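Local coordinates for protein ATP-dependent kinase YFH7 (Saccharomyces cerevisiae, PDB 2GAA) that acts as an ATP-dependent kinase and could be involved in the assembly of the endoplasmic reticulum membrane, at residues V2-L7 / S38-E43; F164-R169 / T189-N194. One frame throughout, in Å; residues are numbered along the deposited sequence.

Contact 1 joins the N-terminal residues to the helix that follows the P-loop. Contact 2 joins two loops, each just ahead of a helix. Their centres are 27 Å apart, on opposite sides of the chain's centre. Their nearest atoms are about 11 Å apart, so the two do not touch. The two approach the probable ATP site differently. Contact 1 contains Ser38 and Thr39, which probably belong to it. Contact 2 comes near the probable site through Phe190, whose side chain lies about 8 Å from that of Lys37, another of its residues. Along the chain, both segments of contact 1 precede those of contact 2.

Contact 1: V2-L7 / S38-E43; sequences VDTHKL and STIAEE
Thr4, in the first turn of helix 4-18, comes closest to Glu43 at the end of helix 37-43, with their CA atoms 6.9 Å apart. The polar link is made here. Thr4 OG1 donates to Glu43 OE2 at 2.6 Å, using the anti lone pair of that oxygen. Glu43 reaches across because CG is anti to the backbone N (chi1 -171°) and the chain continues extended. The two side chains cross at about a right angle.

Beside this link is an apolar patch around Ile40. Val2 CG1 touches Ile40 CD1 at 3.9 Å. Leu7 CD1 approaches the other branch, Ile40 CG2, at 4.3 Å. Ile40 also packs on Leu29 and Ile295 of the central sheet, and Leu7 packs on Tyr293. Val2 is hydrogen-bonded through its backbone to Arg351 on the edge strand.

Asp3 caps the helix that carries Thr4, from the position just before that residue. Its OD1 accepts from Lys6 N at 3.0 Å, met from above the carboxylate plane, and more weakly from His5 N.

Helix 37-43 follows strand 25-30 and the glycine-rich loop, the strand-loop-helix order of a P-loop. Ser38 and Thr39 probably bind ATP. The contact thus lays the N-terminal helix against the P-loop helix, on a five-stranded parallel sheet of order 2-3-1-4-5, as in P-loop kinases.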
ATOM      1  N   VAL A   2       5.724 -20.080  -4.246  1.00 37.70           N
ATOM      2  CA  VAL A   2       4.291 -19.907  -3.867  1.00 36.53           C
ATOM      3  C   VAL A   2       3.395 -20.057  -5.095  1.00 35.10           C
ATOM      4  O   VAL A   2       3.785 -19.707  -6.210  1.00 37.24           O
ATOM      5  CB  VAL A   2       4.046 -18.511  -3.230  1.00 36.80           C
ATOM      6  CG1 VAL A   2       4.337 -17.416  -4.246  1.00 34.55           C
ATOM      7  CG2 VAL A   2       2.618 -18.410  -2.720  1.00 35.24           C
ATOM      8  N   ASP A   3       2.199 -20.588  -4.883  1.00 34.98           N
ATOM      9  CA  ASP A   3       1.240 -20.781  -5.965  1.00 34.72           C
ATOM     10  C   ASP A   3       0.337 -19.546  -6.017  1.00 32.91           C
ATOM     11  O   ASP A   3      -0.569 -19.404  -5.198  1.00 32.17           O
ATOM     12  CB  ASP A   3       0.398 -22.026  -5.690  1.00 36.71           C
ATOM     13  CG  ASP A   3      -0.368 -22.492  -6.908  1.00 38.31           C
ATOM     14  OD1 ASP A   3      -1.028 -21.662  -7.562  1.00 42.22           O
ATOM     15  OD2 ASP A   3      -0.311 -23.701  -7.206  1.00 42.12           O
ATOM     16  N   THR A   4       0.583 -18.659  -6.975  1.00 31.80           N
ATOM     17  CA  THR A   4      -0.202 -17.434  -7.090  1.00 31.89           C
ATOM     18  C   THR A   4      -1.641 -17.657  -7.549  1.00 30.07           C
ATOM     19  O   THR A   4      -2.523 -16.855  -7.245  1.00 27.93           O
ATOM     20  CB  THR A   4       0.485 -16.420  -8.027  1.00 32.58           C
ATOM     21  OG1 THR A   4       0.574 -16.964  -9.349  1.00 34.67           O
ATOM     22  CG2 THR A   4       1.885 -16.104  -7.523  1.00 33.72           C
ATOM     23  N   HIS A   5      -1.891 -18.739  -8.277  1.00 29.53           N
ATOM     24  CA  HIS A   5      -3.254 -19.008  -8.714  1.00 29.09           C
ATOM     25  C   HIS A   5      -4.070 -19.456  -7.514  1.00 28.81           C
ATOM     26  O   HIS A   5      -5.269 -19.193  -7.430  1.00 29.00           O
ATOM     27  CB  HIS A   5      -3.283 -20.076  -9.809  1.00 29.80           C
ATOM     28  CG  HIS A   5      -2.812 -19.581 -11.138  1.00 30.10           C
ATOM     29  ND1 HIS A   5      -1.477 -19.418 -11.442  1.00 30.44           N
ATOM     30  CD2 HIS A   5      -3.500 -19.177 -12.233  1.00 30.58           C
ATOM     31  CE1 HIS A   5      -1.363 -18.935 -12.667  1.00 31.63           C
ATOM     32  NE2 HIS A   5      -2.575 -18.779 -13.169  1.00 31.58           N
ATOM     33  N   LYS A   6      -3.411 -20.131  -6.578  1.00 28.73           N
ATOM     34  CA  LYS A   6      -4.088 -20.588  -5.373  1.00 27.94           C
ATOM     35  C   LYS A   6      -4.383 -19.374  -4.493  1.00 25.58           C
ATOM     36  O   LYS A   6      -5.414 -19.324  -3.827  1.00 25.60           O
ATOM     37  CB  LYS A   6      -3.221 -21.591  -4.610  1.00 30.10           C
ATOM     38  CG  LYS A   6      -3.785 -21.991  -3.248  1.00 34.68           C
ATOM     39  CD  LYS A   6      -5.174 -22.610  -3.372  1.00 38.77           C
ATOM     40  CE  LYS A   6      -5.802 -22.847  -2.003  1.00 39.55           C
ATOM     41  NZ  LYS A   6      -4.981 -23.765  -1.167  1.00 44.52           N
ATOM     42  N   LEU A   7      -3.473 -18.402  -4.481  1.00 25.04           N
ATOM     43  CA  LEU A   7      -3.693 -17.195  -3.688  1.00 23.60           C
ATOM     44  C   LEU A   7      -4.897 -16.491  -4.289  1.00 21.28           C
ATOM     45  O   LEU A   7      -5.767 -16.013  -3.576  1.00 21.68           O
ATOM     46  CB  LEU A   7      -2.484 -16.261  -3.738  1.00 25.72           C
ATOM     47  CG  LEU A   7      -1.223 -16.679  -2.978  1.00 26.98           C
ATOM     48  CD1 LEU A   7      -0.243 -15.523  -2.973  1.00 27.98           C
ATOM     49  CD2 LEU A   7      -1.578 -17.065  -1.556  1.00 29.12           C
ATOM     50  N   SER A  38       7.014  -7.770  -4.656  1.00 22.34           N
ATOM     51  CA  SER A  38       6.587  -6.935  -5.768  1.00 25.21           C
ATOM     52  C   SER A  38       6.026  -7.784  -6.916  1.00 25.32           C
ATOM     53  O   SER A  38       4.942  -7.503  -7.432  1.00 25.84           O
ATOM     54  CB  SER A  38       7.774  -6.096  -6.253  1.00 29.01           C
ATOM     55  OG  SER A  38       7.367  -5.115  -7.189  1.00 35.07           O
ATOM     56  N   THR A  39       6.756  -8.829  -7.299  1.00 25.21           N
ATOM     57  CA  THR A  39       6.331  -9.703  -8.390  1.00 26.66           C
ATOM     58  C   THR A  39       5.156 -10.602  -8.010  1.00 25.12           C
ATOM     59  O   THR A  39       4.298 -10.892  -8.840  1.00 25.83           O
ATOM     60  CB  THR A  39       7.504 -10.591  -8.896  1.00 28.17           C
ATOM     61  OG1 THR A  39       7.931 -11.479  -7.858  1.00 31.97           O
ATOM     62  CG2 THR A  39       8.680  -9.727  -9.310  1.00 29.49           C
ATOM     63  N   ILE A  40       5.121 -11.056  -6.764  1.00 23.16           N
ATOM     64  CA  ILE A  40       4.024 -11.901  -6.322  1.00 21.97           C
ATOM     65  C   ILE A  40       2.736 -11.079  -6.366  1.00 22.37           C
ATOM     66  O   ILE A  40       1.709 -11.540  -6.867  1.00 20.99           O
ATOM     67  CB  ILE A  40       4.262 -12.418  -4.884  1.00 23.10           C
ATOM     68  CG1 ILE A  40       5.483 -13.345  -4.863  1.00 24.13           C
ATOM     69  CG2 ILE A  40       3.034 -13.175  -4.384  1.00 22.58           C
ATOM     70  CD1 ILE A  40       5.848 -13.852  -3.477  1.00 23.01           C
ATOM     71  N   ALA A  41       2.808  -9.852  -5.858  1.00 19.98           N
ATOM     72  CA  ALA A  41       1.651  -8.963  -5.832  1.00 21.06           C
ATOM     73  C   ALA A  41       1.136  -8.652  -7.235  1.00 22.27           C
ATOM     74  O   ALA A  41      -0.069  -8.691  -7.489  1.00 22.40           O
ATOM     75  CB  ALA A  41       2.014  -7.663  -5.108  1.00 17.59           C
ATOM     76  N   GLU A  42       2.052  -8.348  -8.149  1.00 23.90           N
ATOM     77  CA  GLU A  42       1.670  -8.022  -9.518  1.00 24.36           C
ATOM     78  C   GLU A  42       1.070  -9.227 -10.216  1.00 23.63           C
ATOM     79  O   GLU A  42       0.085  -9.103 -10.942  1.00 21.18           O
ATOM     80  CB  GLU A  42       2.883  -7.503 -10.297  1.00 28.59           C
ATOM     81  CG  GLU A  42       3.496  -6.252  -9.681  1.00 35.56           C
ATOM     82  CD  GLU A  42       4.635  -5.676 -10.499  1.00 40.73           C
ATOM     83  OE1 GLU A  42       5.621  -6.402 -10.751  1.00 44.65           O
ATOM     84  OE2 GLU A  42       4.545  -4.491 -10.886  1.00 44.49           O
ATOM     85  N   GLU A  43       1.661 -10.394  -9.985  1.00 24.03           N
ATOM     86  CA  GLU A  43       1.190 -11.634 -10.589  1.00 24.17           C
ATOM     87  C   GLU A  43      -0.217 -11.962 -10.086  1.00 23.17           C
ATOM     88  O   GLU A  43      -1.119 -12.278 -10.869  1.00 20.45           O
ATOM     89  CB  GLU A  43       2.159 -12.768 -10.247  1.00 26.67           C
ATOM     90  CG  GLU A  43       1.918 -14.060 -10.991  1.00 32.59           C
ATOM     91  CD  GLU A  43       3.072 -15.035 -10.834  1.00 37.76           C
ATOM     92  OE1 GLU A  43       4.222 -14.652 -11.143  1.00 41.48           O
ATOM     93  OE2 GLU A  43       2.831 -16.184 -10.406  1.00 40.84           O
TER

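Contact 2: F164-R169 / T189-N194; sequences FHLSRR and TFDSNN
His165 and Phe190 form a single antiparallel bridge, a non-hydrogen-bonded pair with CA atoms 4.3 Å apart. The bonds lie on its two flanks. Asp191 N donates to Phe164 O at 2.8 Å, and Leu166 N donates to Thr189 O at 2.9 Å. The second is almost straight at the hydrogen (176°), although the donor is tilted from the carbonyl plane.

The tight part is the bridge and its rings. The His165 and Phe190 side chains run side by side and point the same way. Both have CG anti to the carbonyl carbon (chi1 -94° for His165), which helps to bring the rings together. Phe190 CE1 sits over the centre of the imidazole, 3.4 Å above its plane. The rings are oblique, at 41° to each other. His165 ND1 is hydrogen-bonded to Asp162 O, which fixes the turn of the imidazole. With an alanine here, Phe190 would probably lose the ring beside its CE1 and CZ, and Asp162 O its imidazole partner. Leu166 packs on the backbone, with CD2 3.6 Å from Asp191 N.

Phe164 makes a looser contact. Asn194 CB lies in plane at its ring edge, 4.0 Å from Phe164 CE1. Asp191 OD1 caps the helix start by accepting from Asn194 N at 3.0 Å, while its OD2 takes Gly128 N. Beyond Leu166 the segments part, and Arg168 and Arg169 are on the solvent side.

The bridge lies just before helices 168-172 and 192-206. Leu166 and Thr189 both pack on Leu171 of the first, and Phe190 and Ser192 meet Trp277 of helix 275-285. Segment 164-169 itself follows edge strand 156-160 of the parallel sheet.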
ATOM      1  N   PHE A 164       5.360   5.726  -0.185  1.00 16.79           N
ATOM      2  CA  PHE A 164       5.347   6.516   1.032  1.00 17.47           C
ATOM      3  C   PHE A 164       6.726   6.773   1.637  1.00 17.66           C
ATOM      4  O   PHE A 164       6.832   7.191   2.786  1.00 18.44           O
ATOM      5  CB  PHE A 164       4.392   5.883   2.043  1.00 15.15           C
ATOM      6  CG  PHE A 164       2.945   5.980   1.626  1.00 15.72           C
ATOM      7  CD1 PHE A 164       2.107   6.943   2.183  1.00 14.88           C
ATOM      8  CD2 PHE A 164       2.445   5.161   0.613  1.00 14.40           C
ATOM      9  CE1 PHE A 164       0.787   7.097   1.734  1.00 14.25           C
ATOM     10  CE2 PHE A 164       1.124   5.306   0.158  1.00 14.94           C
ATOM     11  CZ  PHE A 164       0.301   6.277   0.722  1.00 13.33           C
ATOM     12  N   HIS A 165       7.779   6.520   0.858  1.00 18.65           N
ATOM     13  CA  HIS A 165       9.143   6.812   1.311  1.00 16.99           C
ATOM     14  C   HIS A 165       9.140   8.312   1.535  1.00 17.96           C
ATOM     15  O   HIS A 165       8.610   9.048   0.708  1.00 17.81           O
ATOM     16  CB  HIS A 165      10.187   6.577   0.210  1.00 18.37           C
ATOM     17  CG  HIS A 165      10.815   5.220   0.220  1.00 20.22           C
ATOM     18  ND1 HIS A 165      10.302   4.157  -0.492  1.00 21.21           N
ATOM     19  CD2 HIS A 165      11.944   4.766   0.813  1.00 21.27           C
ATOM     20  CE1 HIS A 165      11.090   3.107  -0.341  1.00 21.13           C
ATOM     21  NE2 HIS A 165      12.093   3.450   0.446  1.00 21.25           N
ATOM     22  N   LEU A 166       9.723   8.782   2.629  1.00 17.82           N
ATOM     23  CA  LEU A 166       9.798  10.220   2.818  1.00 18.85           C
ATOM     24  C   LEU A 166      10.765  10.676   1.718  1.00 19.24           C
ATOM     25  O   LEU A 166      11.690   9.945   1.360  1.00 20.20           O
ATOM     26  CB  LEU A 166      10.355  10.557   4.205  1.00 18.55           C
ATOM     27  CG  LEU A 166       9.465  10.133   5.379  1.00 17.39           C
ATOM     28  CD1 LEU A 166      10.175  10.392   6.701  1.00 13.24           C
ATOM     29  CD2 LEU A 166       8.153  10.889   5.314  1.00 17.63           C
ATOM     30  N   SER A 167      10.546  11.859   1.161  1.00 19.70           N
ATOM     31  CA  SER A 167      11.422  12.344   0.105  1.00 20.38           C
ATOM     32  C   SER A 167      12.816  12.591   0.668  1.00 21.04           C
ATOM     33  O   SER A 167      12.989  12.725   1.881  1.00 21.86           O
ATOM     34  CB  SER A 167      10.865  13.637  -0.502  1.00 18.97           C
ATOM     35  OG  SER A 167      10.936  14.707   0.419  1.00 19.99           O
ATOM     36  N   ARG A 168      13.811  12.640  -0.209  1.00 21.81           N
ATOM     37  CA  ARG A 168      15.180  12.882   0.228  1.00 23.42           C
ATOM     38  C   ARG A 168      15.276  14.267   0.856  1.00 23.49           C
ATOM     39  O   ARG A 168      16.048  14.482   1.787  1.00 24.06           O
ATOM     40  CB  ARG A 168      16.143  12.773  -0.953  1.00 24.79           C
ATOM     41  CG  ARG A 168      16.253  11.376  -1.552  1.00 29.52           C
ATOM     42  CD  ARG A 168      17.142  11.404  -2.789  1.00 33.66           C
ATOM     43  NE  ARG A 168      16.626  12.343  -3.779  1.00 37.23           N
ATOM     44  CZ  ARG A 168      17.337  12.840  -4.786  1.00 40.85           C
ATOM     45  NH1 ARG A 168      16.776  13.690  -5.635  1.00 42.81           N
ATOM     46  NH2 ARG A 168      18.608  12.493  -4.942  1.00 43.69           N
ATOM     47  N   ARG A 169      14.499  15.213   0.340  1.00 24.58           N
ATOM     48  CA  ARG A 169      14.518  16.557   0.902  1.00 26.53           C
ATOM     49  C   ARG A 169      13.907  16.503   2.299  1.00 25.65           C
ATOM     50  O   ARG A 169      14.310  17.235   3.197  1.00 25.97           O
ATOM     51  CB  ARG A 169      13.737  17.531   0.017  1.00 29.26           C
ATOM     52  CG  ARG A 169      13.542  18.896   0.659  1.00 36.70           C
ATOM     53  CD  ARG A 169      13.084  19.966  -0.330  1.00 42.10           C
ATOM     54  NE  ARG A 169      14.156  20.406  -1.221  1.00 47.01           N
ATOM     55  CZ  ARG A 169      14.542  19.755  -2.314  1.00 49.45           C
ATOM     56  NH1 ARG A 169      13.942  18.626  -2.669  1.00 50.28           N
ATOM     57  NH2 ARG A 169      15.536  20.233  -3.054  1.00 51.15           N
ATOM     58  N   THR A 189      11.745   6.007   7.974  1.00 16.39           N
ATOM     59  CA  THR A 189      11.954   6.846   6.799  1.00 14.69           C
ATOM     60  C   THR A 189      10.792   6.780   5.810  1.00 15.86           C
ATOM     61  O   THR A 189      10.955   7.043   4.617  1.00 14.18           O
ATOM     62  CB  THR A 189      13.286   6.506   6.069  1.00 17.13           C
ATOM     63  OG1 THR A 189      13.313   5.121   5.714  1.00 18.08           O
ATOM     64  CG2 THR A 189      14.479   6.823   6.973  1.00 17.81           C
ATOM     65  N   PHE A 190       9.615   6.439   6.326  1.00 13.96           N
ATOM     66  CA  PHE A 190       8.392   6.362   5.534  1.00 17.29           C
ATOM     67  C   PHE A 190       7.349   7.226   6.242  1.00 17.66           C
ATOM     68  O   PHE A 190       7.427   7.429   7.456  1.00 16.48           O
ATOM     69  CB  PHE A 190       7.870   4.924   5.473  1.00 16.50           C
ATOM     70  CG  PHE A 190       8.650   4.015   4.554  1.00 20.89           C
ATOM     71  CD1 PHE A 190       8.249   3.826   3.232  1.00 19.20           C
ATOM     72  CD2 PHE A 190       9.775   3.337   5.015  1.00 20.06           C
ATOM     73  CE1 PHE A 190       8.955   2.972   2.386  1.00 22.36           C
ATOM     74  CE2 PHE A 190      10.488   2.482   4.175  1.00 20.79           C
ATOM     75  CZ  PHE A 190      10.079   2.297   2.859  1.00 20.78           C
ATOM     76  N   ASP A 191       6.380   7.735   5.490  1.00 15.78           N
ATOM     77  CA  ASP A 191       5.318   8.527   6.091  1.00 17.13           C
ATOM     78  C   ASP A 191       4.297   7.505   6.594  1.00 17.33           C
ATOM     79  O   ASP A 191       3.253   7.272   5.965  1.00 16.00           O
ATOM     80  CB  ASP A 191       4.664   9.450   5.056  1.00 16.91           C
ATOM     81  CG  ASP A 191       3.712  10.455   5.689  1.00 16.84           C
ATOM     82  OD1 ASP A 191       3.236  10.205   6.818  1.00 16.51           O
ATOM     83  OD2 ASP A 191       3.433  11.489   5.055  1.00 14.73           O
ATOM     84  N   SER A 192       4.619   6.880   7.720  1.00 16.37           N
ATOM     85  CA  SER A 192       3.750   5.873   8.308  1.00 15.95           C
ATOM     86  C   SER A 192       2.387   6.468   8.637  1.00 16.29           C
ATOM     87  O   SER A 192       1.372   5.764   8.582  1.00 15.20           O
ATOM     88  CB  SER A 192       4.397   5.299   9.577  1.00 15.27           C
ATOM     89  OG  SER A 192       4.538   6.302  10.567  1.00 14.97           O
ATOM     90  N   ASN A 193       2.372   7.760   8.971  1.00 12.85           N
ATOM     91  CA  ASN A 193       1.142   8.482   9.322  1.00 14.99           C
ATOM     92  C   ASN A 193       0.131   8.410   8.180  1.00 15.38           C
ATOM     93  O   ASN A 193      -1.029   8.036   8.368  1.00 14.72           O
ATOM     94  CB  ASN A 193       1.422   9.978   9.576  1.00 14.31           C
ATOM     95  CG  ASN A 193       2.585  10.227  10.533  1.00 19.66           C
ATOM     96  OD1 ASN A 193       3.593   9.515  10.516  1.00 17.84           O
ATOM     97  ND2 ASN A 193       2.456  11.272  11.353  1.00 18.12           N
ATOM     98  N   ASN A 194       0.573   8.804   6.991  1.00 15.61           N
ATOM     99  CA  ASN A 194      -0.310   8.806   5.836  1.00 15.04           C
ATOM    100  C   ASN A 194      -0.619   7.413   5.304  1.00 15.64           C
ATOM    101  O   ASN A 194      -1.692   7.197   4.742  1.00 15.13           O
ATOM    102  CB  ASN A 194       0.265   9.681   4.715  1.00 16.26           C
ATOM    103  CG  ASN A 194      -0.785  10.599   4.105  1.00 15.75           C
ATOM    104  OD1 ASN A 194      -0.693  10.986   2.939  1.00 16.91           O
ATOM    105  ND2 ASN A 194      -1.782  10.959   4.899  1.00 11.34           N
TER